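Local coordinates for beta-Lactamase/D-Alanine Carboxypeptidase (Pseudomonas syringae pv. tomato, PDB 5EVI), which probably hydrolyses beta-lactam antibiotics to substituted beta-amino acids, as a serine beta-lactamase of class C, at residues G85-T90 with V164-S169; S70-A75 with D272-Q277; T103-I108 with K140-E145; R152-P157 with A294-Q299; I34-H39 with R358-A363. All coordinates share one frame; numbering follows the deposited sequence.

Contact 1: G85-T90 with V164-S169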
# COMPACT_ATOMS: atom_id res chain seq x y z
N GLY A 85 1.12 -4.60 -22.38
CA GLY A 85 0.95 -3.72 -23.55
C GLY A 85 -0.32 -2.86 -23.54
O GLY A 85 -0.67 -2.25 -24.55
N ARG A 86 -0.99 -2.75 -22.39
CA ARG A 86 -2.31 -2.09 -22.32
C ARG A 86 -2.26 -0.69 -21.73
O ARG A 86 -3.27 0.02 -21.72
CB ARG A 86 -3.27 -2.96 -21.51
CG ARG A 86 -3.61 -4.25 -22.22
CD ARG A 86 -4.80 -4.11 -23.16
NE ARG A 86 -6.03 -4.61 -22.51
CZ ARG A 86 -6.43 -5.88 -22.51
NH1 ARG A 86 -7.54 -6.21 -21.86
NH2 ARG A 86 -5.75 -6.83 -23.14
N LEU A 87 -1.08 -0.26 -21.30
CA LEU A 87 -0.95 1.00 -20.58
C LEU A 87 0.52 1.39 -20.49
O LEU A 87 1.23 0.83 -19.69
CB LEU A 87 -1.53 0.81 -19.16
CG LEU A 87 -1.62 1.98 -18.18
CD1 LEU A 87 -2.06 1.46 -16.82
CD2 LEU A 87 -0.36 2.80 -18.01
N SER A 88 0.99 2.35 -21.28
CA SER A 88 2.33 2.89 -21.07
C SER A 88 2.27 4.11 -20.11
O SER A 88 1.64 5.14 -20.40
CB SER A 88 2.99 3.24 -22.41
OG SER A 88 4.30 3.77 -22.26
N LEU A 89 2.92 3.96 -18.96
CA LEU A 89 2.87 4.94 -17.86
C LEU A 89 3.57 6.26 -18.11
O LEU A 89 3.43 7.22 -17.34
CB LEU A 89 3.46 4.31 -16.58
CG LEU A 89 2.75 3.09 -15.94
CD1 LEU A 89 3.65 2.51 -14.88
CD2 LEU A 89 1.41 3.44 -15.31
N THR A 90 4.38 6.31 -19.18
CA THR A 90 4.94 7.55 -19.62
C THR A 90 3.95 8.38 -20.48
O THR A 90 4.16 9.56 -20.66
CB THR A 90 6.27 7.28 -20.39
OG1 THR A 90 6.06 6.27 -21.37
CG2 THR A 90 7.32 6.78 -19.45
N VAL A 164 -8.47 3.40 -11.53
CA VAL A 164 -9.54 3.54 -12.55
C VAL A 164 -8.97 3.30 -13.95
O VAL A 164 -9.53 2.53 -14.75
CB VAL A 164 -10.28 4.92 -12.46
CG1 VAL A 164 -11.16 5.18 -13.68
CG2 VAL A 164 -11.14 4.97 -11.21
N ILE A 165 -7.83 3.94 -14.21
CA ILE A 165 -7.16 3.90 -15.50
C ILE A 165 -6.76 2.45 -15.80
O ILE A 165 -7.11 1.89 -16.88
CB ILE A 165 -5.95 4.88 -15.51
CG1 ILE A 165 -6.46 6.33 -15.59
CG2 ILE A 165 -4.97 4.55 -16.65
CD1 ILE A 165 -5.39 7.40 -15.42
N ALA A 166 -6.11 1.80 -14.83
CA ALA A 166 -5.63 0.43 -15.04
C ALA A 166 -6.80 -0.50 -15.40
O ALA A 166 -6.73 -1.23 -16.40
CB ALA A 166 -4.87 -0.08 -13.81
N ALA A 167 -7.87 -0.45 -14.62
CA ALA A 167 -9.04 -1.29 -14.88
C ALA A 167 -9.74 -1.00 -16.21
O ALA A 167 -10.29 -1.90 -16.84
CB ALA A 167 -10.03 -1.17 -13.76
N ARG A 168 -9.77 0.26 -16.61
CA ARG A 168 -10.30 0.65 -17.94
C ARG A 168 -9.45 0.05 -19.08
O ARG A 168 -9.99 -0.36 -20.12
CB ARG A 168 -10.36 2.17 -18.07
CG ARG A 168 -11.23 2.68 -19.21
CD ARG A 168 -11.25 4.20 -19.23
NE ARG A 168 -12.17 4.75 -20.24
CZ ARG A 168 -13.42 5.18 -20.02
NH1 ARG A 168 -13.98 5.15 -18.81
NH2 ARG A 168 -14.12 5.67 -21.04
N SER A 169 -8.13 -0.03 -18.87
CA SER A 169 -7.24 -0.65 -19.87
C SER A 169 -7.45 -2.17 -20.00
O SER A 169 -7.09 -2.76 -21.03
CB SER A 169 -5.78 -0.35 -19.55
OG SER A 169 -5.30 -1.17 -18.50
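In the helical domain of this class C beta-lactamase, the loop that leaves helix 70-83 turns back against helix 156-169, and Arg86 and Leu87 meet its C-terminal part. The polar half is a single bond: Arg86 NE donates to Ser169 O at 2.6 Å, with 162° at the hydrogen. The carbonyl oxygen lies almost in the guanidinium plane, at its edge. Bends at chi2 and chi3 fold the arginine back to this oxygen, and a long, flexible residue suits such a reach at the surface. Just before it, Gly85 is the C' residue of a Schellman motif that closes helix 70-83; its positive phi, easy for glycine, lets Gly85 N and Arg86 N return to Gln82 O and Ala81 O. Ser169 CB sits 3.3 Å from Arg86 O, and serine's small side chain fits this close approach. Its hydroxyl turns back along its own helix, where OG gives a short bond of 2.5 Å to a lone pair of Ala166 O. Leu87 is the apolar half. With CG anti to the backbone N (chi1 -176°), its extended chain carries CD1 to 4.2 Å from Ile165 CG2 and 4.1 Å from Ala166 CA, beside Ala81.

Contact 2: S70-A75 with D272-Q277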
# COMPACT_ATOMS: atom_id res chain seq x y z
N SER A 70 -3.22 -1.07 0.47
CA SER A 70 -4.03 -1.27 -0.76
C SER A 70 -3.44 -0.64 -2.02
O SER A 70 -3.57 -1.21 -3.12
CB SER A 70 -5.45 -0.71 -0.58
OG SER A 70 -6.09 -1.30 0.56
N LYS A 71 -2.83 0.54 -1.85
CA LYS A 71 -2.24 1.33 -2.93
C LYS A 71 -1.16 0.57 -3.69
O LYS A 71 -0.98 0.81 -4.89
CB LYS A 71 -1.63 2.62 -2.42
CG LYS A 71 -2.61 3.56 -1.78
CD LYS A 71 -1.93 4.91 -1.55
CE LYS A 71 -2.95 6.02 -1.37
NZ LYS A 71 -3.55 5.99 -0.02
N THR A 72 -0.44 -0.30 -2.99
CA THR A 72 0.62 -1.12 -3.60
C THR A 72 0.04 -2.17 -4.55
O THR A 72 0.65 -2.46 -5.59
CB THR A 72 1.52 -1.84 -2.56
OG1 THR A 72 0.73 -2.68 -1.71
CG2 THR A 72 2.30 -0.86 -1.72
N PHE A 73 -1.15 -2.68 -4.23
CA PHE A 73 -1.88 -3.54 -5.15
C PHE A 73 -2.45 -2.78 -6.33
O PHE A 73 -2.38 -3.26 -7.44
CB PHE A 73 -3.03 -4.26 -4.46
CG PHE A 73 -2.59 -5.38 -3.56
CD1 PHE A 73 -2.15 -6.58 -4.09
CD2 PHE A 73 -2.62 -5.22 -2.19
CE1 PHE A 73 -1.76 -7.62 -3.25
CE2 PHE A 73 -2.25 -6.24 -1.35
CZ PHE A 73 -1.82 -7.45 -1.87
N THR A 74 -2.97 -1.57 -6.10
CA THR A 74 -3.43 -0.68 -7.17
C THR A 74 -2.27 -0.42 -8.13
O THR A 74 -2.43 -0.53 -9.38
CB THR A 74 -3.95 0.65 -6.58
OG1 THR A 74 -5.11 0.37 -5.79
CG2 THR A 74 -4.30 1.67 -7.64
N ALA A 75 -1.11 -0.10 -7.57
CA ALA A 75 0.08 0.17 -8.38
C ALA A 75 0.54 -1.07 -9.16
O ALA A 75 0.93 -0.97 -10.35
CB ALA A 75 1.20 0.73 -7.52
N ASP A 272 8.67 5.41 -5.07
CA ASP A 272 8.41 4.46 -6.16
C ASP A 272 6.95 4.58 -6.62
O ASP A 272 6.29 5.59 -6.36
CB ASP A 272 8.74 3.02 -5.73
CG ASP A 272 10.12 2.83 -5.11
OD1 ASP A 272 11.05 3.67 -5.23
OD2 ASP A 272 10.30 1.78 -4.46
N LEU A 273 6.44 3.58 -7.35
CA LEU A 273 5.00 3.42 -7.58
C LEU A 273 4.31 2.88 -6.32
O LEU A 273 4.36 1.67 -6.05
CB LEU A 273 4.72 2.53 -8.83
CG LEU A 273 3.83 3.22 -9.89
CD1 LEU A 273 4.59 4.18 -10.79
CD2 LEU A 273 3.06 2.23 -10.76
N ALA A 274 3.70 3.80 -5.55
CA ALA A 274 3.08 3.58 -4.24
C ALA A 274 4.05 3.15 -3.12
O ALA A 274 4.00 3.72 -2.03
CB ALA A 274 1.90 2.60 -4.34
N TRP A 275 4.89 2.14 -3.37
CA TRP A 275 6.00 1.85 -2.46
C TRP A 275 6.92 3.06 -2.21
O TRP A 275 7.15 3.90 -3.10
CB TRP A 275 6.86 0.72 -2.97
CG TRP A 275 6.16 -0.61 -3.09
CD1 TRP A 275 5.81 -1.22 -4.24
CD2 TRP A 275 5.73 -1.45 -2.02
NE1 TRP A 275 5.19 -2.42 -3.97
CE2 TRP A 275 5.14 -2.59 -2.61
CE3 TRP A 275 5.83 -1.38 -0.60
CZ2 TRP A 275 4.63 -3.66 -1.84
CZ3 TRP A 275 5.30 -2.41 0.15
CH2 TRP A 275 4.72 -3.56 -0.47
N GLU A 276 7.45 3.12 -1.00
CA GLU A 276 8.49 4.06 -0.63
C GLU A 276 9.68 3.24 -0.11
O GLU A 276 9.49 2.14 0.45
CB GLU A 276 7.97 5.01 0.43
CG GLU A 276 6.65 5.70 0.05
CD GLU A 276 6.00 6.41 1.23
OE1 GLU A 276 6.73 6.65 2.24
OE2 GLU A 276 4.77 6.75 1.13
N GLN A 277 10.89 3.78 -0.26
CA GLN A 277 12.09 3.04 0.12
C GLN A 277 13.23 3.93 0.59
O GLN A 277 13.25 5.12 0.29
CB GLN A 277 12.57 2.17 -1.06
CG GLN A 277 13.11 2.99 -2.24
CD GLN A 277 13.52 2.17 -3.45
OE1 GLN A 277 14.54 2.52 -4.11
NE2 GLN A 277 12.76 1.11 -3.79
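Thr72 and Trp275 make a tight meeting between the start of helix 70-83 and the turn at 272-275. The methyl CG2 of Thr72 stands over the six-membered ring of Trp275, 3.4 Å from its centroid and only 10° off the ring normal, a CH-pi contact in which the two side chains cross at about a right angle. Rotation about chi1 (58°) turns CG2 to the indole and lets OG1 bond back to Ile69 O, threonine offering a methyl to the ring and a hydroxyl to the backbone just before it. Next to it the chains pack backbone to side chain: Ala274 CB rests 3.4 Å from Lys71 O, and Ala75 CB lies 3.8 Å from Ala274 CB and 3.6 Å from Leu273 O. The small alanines let the helix and the turn come this close. The turn joins strands 269-271 and 276-278 as a beta hairpin, its ends held by Asp272 N to Trp275 O at 2.9 Å, while Ala274, at positive phi, sits at the corner of a gamma turn closed by a weak bond from Trp275 N to Leu273 O. Packing is looser at the edges of the contact. Leu273 CD2 reaches Ala75 CB at 4.0 Å. On the other flank Lys71 offers just its CB, and the rest of the chain leaves for the pocket, where NZ bonds Asn156, Tyr154 and Ser68 and a sulfate lies about 5 Å from the side chain. Ser68 and Lys71 fit the SxxK motif of serine beta-lactamases, in which the serine is typically the nucleophile.

Contact 3: T103-I108 with K140-E145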
# COMPACT_ATOMS: atom_id res chain seq x y z
N THR A 103 -7.97 18.49 -20.90
CA THR A 103 -7.98 19.00 -19.51
C THR A 103 -6.54 19.21 -19.04
O THR A 103 -5.59 18.72 -19.67
CB THR A 103 -8.71 18.06 -18.51
OG1 THR A 103 -8.00 16.82 -18.37
CG2 THR A 103 -10.14 17.78 -18.97
N ARG A 104 -6.37 19.93 -17.94
CA ARG A 104 -5.05 20.14 -17.37
C ARG A 104 -4.52 18.80 -16.86
O ARG A 104 -3.46 18.36 -17.30
CB ARG A 104 -5.07 21.21 -16.27
CG ARG A 104 -5.36 22.61 -16.82
CD ARG A 104 -5.79 23.61 -15.76
NE ARG A 104 -6.78 24.56 -16.29
CZ ARG A 104 -8.10 24.41 -16.27
NH1 ARG A 104 -8.70 23.34 -15.72
NH2 ARG A 104 -8.86 25.36 -16.80
N LEU A 105 -5.30 18.10 -16.03
CA LEU A 105 -4.86 16.78 -15.51
C LEU A 105 -4.55 15.81 -16.64
O LEU A 105 -3.55 15.10 -16.58
CB LEU A 105 -5.89 16.14 -14.58
CG LEU A 105 -5.46 14.83 -13.86
CD1 LEU A 105 -4.10 14.92 -13.17
CD2 LEU A 105 -6.52 14.45 -12.84
N GLY A 106 -5.40 15.80 -17.67
CA GLY A 106 -5.27 14.90 -18.82
C GLY A 106 -3.97 14.95 -19.60
O GLY A 106 -3.58 13.97 -20.22
N LYS A 107 -3.31 16.11 -19.60
CA LYS A 107 -2.01 16.26 -20.24
C LYS A 107 -0.87 15.55 -19.44
O LYS A 107 0.15 15.22 -20.02
CB LYS A 107 -1.73 17.76 -20.54
CG LYS A 107 -0.32 18.25 -20.31
CD LYS A 107 -0.17 19.69 -20.81
CE LYS A 107 1.22 20.22 -20.52
NZ LYS A 107 1.49 20.32 -19.05
N ILE A 108 -1.07 15.29 -18.14
CA ILE A 108 0.02 14.84 -17.25
C ILE A 108 0.25 13.33 -17.38
O ILE A 108 -0.71 12.59 -17.45
CB ILE A 108 -0.26 15.26 -15.79
CG1 ILE A 108 -0.38 16.78 -15.73
CG2 ILE A 108 0.89 14.88 -14.84
CD1 ILE A 108 -1.00 17.31 -14.48
N LYS A 140 -11.97 17.07 -14.17
CA LYS A 140 -12.04 18.02 -15.29
C LYS A 140 -11.72 19.43 -14.82
O LYS A 140 -10.98 20.15 -15.48
CB LYS A 140 -13.42 17.99 -15.94
CG LYS A 140 -13.71 16.75 -16.78
CD LYS A 140 -15.08 16.92 -17.43
CE LYS A 140 -15.61 15.63 -18.02
NZ LYS A 140 -16.98 15.91 -18.52
N ALA A 141 -12.28 19.81 -13.66
CA ALA A 141 -12.13 21.14 -13.10
C ALA A 141 -10.84 21.33 -12.28
O ALA A 141 -10.64 22.41 -11.72
CB ALA A 141 -13.33 21.49 -12.24
N TRP A 142 -9.99 20.31 -12.19
CA TRP A 142 -8.76 20.43 -11.40
C TRP A 142 -7.73 21.34 -12.06
O TRP A 142 -7.53 21.27 -13.26
CB TRP A 142 -8.15 19.05 -11.19
CG TRP A 142 -6.83 18.99 -10.47
CD1 TRP A 142 -6.64 18.95 -9.13
CD2 TRP A 142 -5.54 18.88 -11.06
NE1 TRP A 142 -5.32 18.84 -8.83
CE2 TRP A 142 -4.61 18.78 -10.00
CE3 TRP A 142 -5.07 18.85 -12.38
CZ2 TRP A 142 -3.23 18.68 -10.21
CZ3 TRP A 142 -3.71 18.74 -12.59
CH2 TRP A 142 -2.80 18.64 -11.50
N GLN A 143 -7.09 22.18 -11.26
CA GLN A 143 -5.97 22.99 -11.69
C GLN A 143 -4.76 22.71 -10.79
O GLN A 143 -4.91 22.63 -9.56
CB GLN A 143 -6.35 24.46 -11.58
CG GLN A 143 -7.33 24.90 -12.65
CD GLN A 143 -7.47 26.40 -12.71
OE1 GLN A 143 -6.87 27.06 -13.56
NE2 GLN A 143 -8.25 26.96 -11.77
N PRO A 144 -3.55 22.58 -11.38
CA PRO A 144 -2.39 22.31 -10.53
C PRO A 144 -1.99 23.50 -9.67
O PRO A 144 -2.25 24.64 -10.03
CB PRO A 144 -1.28 21.98 -11.54
CG PRO A 144 -1.68 22.60 -12.82
CD PRO A 144 -3.17 22.78 -12.80
N GLU A 145 -1.37 23.23 -8.52
CA GLU A 145 -0.64 24.25 -7.79
C GLU A 145 0.86 24.25 -8.07
O GLU A 145 1.54 25.23 -7.76
CB GLU A 145 -0.86 24.10 -6.30
CG GLU A 145 -2.32 24.14 -5.90
CD GLU A 145 -2.50 24.45 -4.43
OE1 GLU A 145 -1.49 24.50 -3.68
OE2 GLU A 145 -3.67 24.65 -4.02
O HOH W 1 -7.80 19.18 -14.77
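The indole of Trp142 lies between Leu105 on one face and the backbone N of Pro144 on the other, with Ile108 at its edge. Leu105 CD1 stands 4.3 Å from the centroid of the six-membered ring, 26° off its normal, a CH-pi contact; Ile108 CD1 is 3.6 Å from Trp142 CZ3. With CG anti to the backbone N (chi1 176°), Trp142 swings its indole to both. Leu105 belongs to the short, weakly bonded helix 104-107 of the helical domain, which docks on the loop of Trp142, after helix 132-140. Thr103 is that helix's N-cap, OG1 accepting from Gly106 N at 2.9 Å and bonded to Leu100 O. The Arg104 guanidinium has Gln143 CG 3.4 Å above one face, with guanidinium and amide planes 56° apart, and at its edge NH1 gives a weak bond to Trp142 O, 3.4 Å long. Arginine and glutamine suit this exposed rim, where long chains can lie alongside each other; leucine and isoleucine pack the buried indole, which Phe121 also stacks on and whose NE1 bonds Gly120 O. Water 1 joins the backbones, accepting from Leu105 N at 3.0 Å and donating to Trp142 O at 2.6 Å.

Contact 4: R152-P157 with A294-Q299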
# COMPACT_ATOMS: atom_id res chain seq x y z
N ARG A 152 5.69 16.67 -4.03
CA ARG A 152 5.01 15.42 -3.74
C ARG A 152 3.91 15.65 -2.69
O ARG A 152 4.18 16.17 -1.62
CB ARG A 152 6.03 14.40 -3.31
CG ARG A 152 5.49 12.98 -3.15
CD ARG A 152 5.29 12.68 -1.70
NE ARG A 152 5.12 11.26 -1.38
CZ ARG A 152 4.79 10.84 -0.17
NH1 ARG A 152 4.60 11.72 0.80
NH2 ARG A 152 4.67 9.55 0.08
N THR A 153 2.68 15.23 -3.02
CA THR A 153 1.50 15.47 -2.16
C THR A 153 0.71 14.18 -2.06
O THR A 153 -0.02 13.79 -3.00
CB THR A 153 0.57 16.58 -2.68
OG1 THR A 153 1.33 17.77 -2.94
CG2 THR A 153 -0.53 16.87 -1.67
N TYR A 154 0.81 13.52 -0.92
CA TYR A 154 0.16 12.22 -0.73
C TYR A 154 -1.36 12.32 -0.80
O TYR A 154 -1.97 13.10 -0.07
CB TYR A 154 0.54 11.62 0.61
CG TYR A 154 0.12 10.19 0.78
CD1 TYR A 154 0.89 9.15 0.28
CD2 TYR A 154 -1.00 9.87 1.53
CE1 TYR A 154 0.54 7.83 0.50
CE2 TYR A 154 -1.40 8.57 1.70
CZ TYR A 154 -0.61 7.55 1.20
OH TYR A 154 -1.02 6.27 1.41
N ALA A 155 -1.98 11.47 -1.62
CA ALA A 155 -3.39 11.73 -1.91
C ALA A 155 -4.15 10.57 -2.53
O ALA A 155 -3.70 9.96 -3.49
CB ALA A 155 -3.54 13.01 -2.76
N ASN A 156 -5.31 10.27 -1.95
CA ASN A 156 -6.16 9.21 -2.48
C ASN A 156 -6.77 9.53 -3.89
O ASN A 156 -6.91 8.60 -4.70
CB ASN A 156 -7.24 8.81 -1.43
CG ASN A 156 -6.67 8.08 -0.21
OD1 ASN A 156 -5.58 7.53 -0.25
ND2 ASN A 156 -7.44 8.01 0.85
N PRO A 157 -7.14 10.81 -4.19
CA PRO A 157 -7.69 11.10 -5.52
C PRO A 157 -6.84 10.66 -6.70
O PRO A 157 -7.37 10.04 -7.62
CB PRO A 157 -7.82 12.63 -5.52
CG PRO A 157 -8.12 12.95 -4.11
CD PRO A 157 -7.38 11.95 -3.27
N ALA A 294 3.90 14.21 9.17
CA ALA A 294 4.26 15.42 8.44
C ALA A 294 4.57 15.17 6.94
O ALA A 294 4.52 16.08 6.10
CB ALA A 294 5.43 16.12 9.12
N MSE A 295 4.86 13.92 6.60
CA MSE A 295 5.12 13.56 5.23
C MSE A 295 3.88 13.62 4.36
O MSE A 295 4.01 13.60 3.16
CB MSE A 295 5.82 12.20 5.16
CG MSE A 295 7.23 12.24 5.77
SE MSE A 295 8.43 13.25 4.60
CE MSE A 295 10.20 12.93 5.39
N LEU A 296 2.68 13.69 4.94
CA LEU A 296 1.46 13.87 4.13
C LEU A 296 1.36 15.26 3.55
O LEU A 296 0.77 15.45 2.48
CB LEU A 296 0.22 13.52 4.92
CG LEU A 296 -0.08 12.02 5.19
CD1 LEU A 296 0.89 10.98 4.66
CD2 LEU A 296 -0.26 11.82 6.68
N ASN A 297 1.96 16.24 4.21
CA ASN A 297 2.03 17.58 3.64
C ASN A 297 2.88 17.63 2.38
O ASN A 297 3.72 16.76 2.17
CB ASN A 297 2.53 18.56 4.67
CG ASN A 297 1.63 18.60 5.88
OD1 ASN A 297 2.09 18.62 7.00
ND2 ASN A 297 0.33 18.52 5.65
N THR A 298 2.59 18.61 1.53
CA THR A 298 3.28 18.77 0.26
C THR A 298 4.77 19.01 0.53
O THR A 298 5.12 19.90 1.33
CB THR A 298 2.63 19.87 -0.59
OG1 THR A 298 1.34 19.40 -1.02
CG2 THR A 298 3.43 20.20 -1.79
N GLN A 299 5.61 18.17 -0.10
CA GLN A 299 7.08 18.22 0.06
C GLN A 299 7.74 18.51 -1.28
O GLN A 299 7.25 18.10 -2.34
CB GLN A 299 7.64 16.90 0.60
CG GLN A 299 7.90 16.86 2.11
CD GLN A 299 6.64 16.58 2.87
OE1 GLN A 299 6.25 17.32 3.76
NE2 GLN A 299 5.98 15.47 2.50
O HOH W 2 3.13 14.31 0.58
O HOH W 3 -1.56 15.11 1.66
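Arg152 and Gln299 form an antiparallel hydrogen-bonded pair, Arg152 N to Gln299 O at 2.7 Å and Gln299 N to Arg152 O at 2.9 Å, which adds the edge strand 151-152 to the six-stranded sheet. Beside it Thr153 OG1 and Thr298 OG1 share a short hydrogen bond of 2.5 Å, in which either could be the donor; Thr153 OG1 also bonds Tyr146 OH. Gln299 folds at chi2 (81°) to bring NE2 above the carbonyl plane of selenomethionine Met295, 2.8 Å from its O. Past the strand pair water fills in: water 2 links Tyr154 N to Met295 O, and water 3 donates to Tyr154 O and Leu296 O. Tyr154 and Leu296 lie side by side, Tyr154 CD2 3.8 Å from Leu296 CD1. Tyr154 and Asn156 match the YxN pattern known in class C enzymes, so they probably line the active site, and a sulfate sits about 3 Å from the side chain of Tyr154. Arginine suits position 152 because its buried charge is met by Glu276, with Gln271 taking NE. Segment 294-299 meets Tyr154 at its backbone, through waters, and beside its ring, while the phenol oxygen bonds Lys71 and Ser68, consistent with that place.

Contact 5: I34-H39 with R358-A363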
# COMPACT_ATOMS: atom_id res chain seq x y z
N ILE A 34 1.58 -10.88 13.09
CA ILE A 34 2.89 -10.66 12.43
C ILE A 34 3.29 -11.89 11.59
O ILE A 34 3.16 -13.06 12.01
CB ILE A 34 4.03 -10.42 13.45
CG1 ILE A 34 3.71 -9.29 14.41
CG2 ILE A 34 5.37 -10.17 12.75
CD1 ILE A 34 4.73 -9.15 15.53
N ALA A 35 3.80 -11.65 10.41
CA ALA A 35 4.44 -12.70 9.65
C ALA A 35 5.79 -12.20 9.19
O ALA A 35 5.90 -11.07 8.75
CB ALA A 35 3.58 -13.07 8.48
N ILE A 36 6.80 -13.08 9.24
CA ILE A 36 8.13 -12.79 8.71
C ILE A 36 8.52 -13.85 7.69
O ILE A 36 8.18 -15.01 7.81
CB ILE A 36 9.14 -12.71 9.88
CG1 ILE A 36 8.82 -11.49 10.75
CG2 ILE A 36 10.58 -12.69 9.41
CD1 ILE A 36 8.84 -11.82 12.22
N THR A 37 9.27 -13.43 6.67
CA THR A 37 9.82 -14.37 5.73
C THR A 37 11.31 -14.07 5.66
O THR A 37 11.73 -12.89 5.67
CB THR A 37 9.10 -14.33 4.37
OG1 THR A 37 9.71 -15.25 3.46
CG2 THR A 37 9.17 -12.90 3.80
N ARG A 38 12.11 -15.13 5.69
CA ARG A 38 13.57 -15.03 5.64
C ARG A 38 14.04 -16.13 4.71
O ARG A 38 13.85 -17.33 5.01
CB ARG A 38 14.16 -15.22 7.04
CG ARG A 38 13.51 -14.35 8.11
CD ARG A 38 14.22 -14.45 9.43
NE ARG A 38 13.81 -15.61 10.21
CZ ARG A 38 14.58 -16.20 11.12
NH1 ARG A 38 15.82 -15.78 11.38
NH2 ARG A 38 14.12 -17.24 11.79
N HIS A 39 14.58 -15.75 3.54
CA HIS A 39 14.96 -16.72 2.51
C HIS A 39 13.84 -17.74 2.18
O HIS A 39 14.11 -18.95 2.16
CB HIS A 39 16.23 -17.51 2.91
CG HIS A 39 17.41 -16.66 3.28
ND1 HIS A 39 18.06 -15.85 2.37
CD2 HIS A 39 18.10 -16.56 4.44
CE1 HIS A 39 19.09 -15.26 2.97
NE2 HIS A 39 19.12 -15.67 4.23
N ARG A 358 13.14 -3.54 14.93
CA ARG A 358 13.62 -4.40 16.04
C ARG A 358 13.59 -5.89 15.69
O ARG A 358 14.58 -6.59 15.91
CB ARG A 358 12.82 -4.14 17.33
CG ARG A 358 13.15 -2.83 18.04
CD ARG A 358 14.51 -2.92 18.74
NE ARG A 358 14.46 -3.79 19.91
CZ ARG A 358 15.52 -4.17 20.61
NH1 ARG A 358 15.37 -4.96 21.66
NH2 ARG A 358 16.73 -3.75 20.27
N ILE A 359 12.49 -6.36 15.11
CA ILE A 359 12.34 -7.76 14.72
C ILE A 359 13.33 -8.13 13.59
O ILE A 359 14.07 -9.12 13.72
CB ILE A 359 10.86 -8.09 14.35
CG1 ILE A 359 9.94 -7.95 15.56
CG2 ILE A 359 10.72 -9.49 13.74
CD1 ILE A 359 8.46 -8.11 15.24
N LEU A 360 13.39 -7.36 12.51
CA LEU A 360 14.30 -7.72 11.40
C LEU A 360 15.78 -7.59 11.74
O LEU A 360 16.61 -8.35 11.19
CB LEU A 360 13.95 -6.93 10.13
CG LEU A 360 12.59 -7.29 9.51
CD1 LEU A 360 12.53 -6.57 8.17
CD2 LEU A 360 12.40 -8.80 9.35
N GLN A 361 16.12 -6.67 12.64
CA GLN A 361 17.47 -6.58 13.20
C GLN A 361 17.95 -7.93 13.80
O GLN A 361 19.10 -8.32 13.61
CB GLN A 361 17.55 -5.48 14.26
CG GLN A 361 18.93 -4.85 14.39
CD GLN A 361 18.94 -3.63 15.30
OE1 GLN A 361 19.82 -2.79 15.20
NE2 GLN A 361 17.95 -3.54 16.19
N HIS A 362 17.06 -8.61 14.52
CA HIS A 362 17.40 -9.85 15.22
C HIS A 362 16.98 -11.12 14.49
O HIS A 362 17.38 -12.22 14.87
CB HIS A 362 16.80 -9.81 16.62
CG HIS A 362 17.33 -8.68 17.46
ND1 HIS A 362 18.41 -8.82 18.31
CD2 HIS A 362 16.95 -7.38 17.55
CE1 HIS A 362 18.65 -7.67 18.90
NE2 HIS A 362 17.78 -6.78 18.47
N ALA A 363 16.21 -10.97 13.41
CA ALA A 363 15.80 -12.11 12.61
C ALA A 363 16.97 -12.63 11.76
O ALA A 363 17.09 -13.84 11.53
CB ALA A 363 14.61 -11.75 11.73
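Apolar contacts carry most of this interface, in which Ile34 and Ile36 of strand 31-38 meet Ile359 of the C-terminal helix. Ile34 and Ile359 reach toward each other tip to tip, their CD1 methyls 3.9 Å apart. Ile36 comes in at a slant and presses CD1 to 3.4 Å from Ile359 CG2, closer than carbons usually pack; its chi2 of 134°, away from a staggered value, suggests some strain. On the helix's next residue, Leu360 CD2 adds a looser touch, 4.3 Å from Ile36 CG2. Such branched residues suit the place, since every second strand residue faces the helix and must fill the gap between axes 10.5 Å apart. The strand and helix run in similar directions, 33° apart, in the alpha/beta domain of the serine beta-lactamase fold: the terminal helices 11-27 and 349-363 lie on one face of the five-stranded antiparallel sheet, with Val16 and Leu12 packing against the same residues, while helix 232-243 backs Ala35 and Thr37 on the other face. Mixed and polar contacts come at the far end. Arg38 lays its aliphatic stem on Ala363, Arg38 CD 3.6 Å from Ala363 CB, where a small alanine lets the chain pass. The bend at chi3 (-83°) then turns the guanidinium edge to Ala363 O; the modelled Arg38 NH1 to Ala363 O separation of 2.3 Å is too short to trust, so that bond is doubtful.

Overall arrangement
Contact 5 joins strand 31-38 to helix 349-363 near the two ends of the chain, and the other four are nested inside the loop it closes. It lies in the alpha/beta domain, about 43 Å between centres from contact 3, on the opposite side of the molecule. Contacts 1 and 3 belong to the helical domain, with centres about 18 Å apart. Helix 70-83 leads from contact 2 to contact 1, which touch through Leu273 and Leu89, and helix 156-169 runs from contact 4 to contact 1. Contacts 2 and 4, with centres about 14 Å apart, alternate along the chain and meet where Lys71 reaches Tyr154 and Asn156, bringing distant segments together around the probable active site.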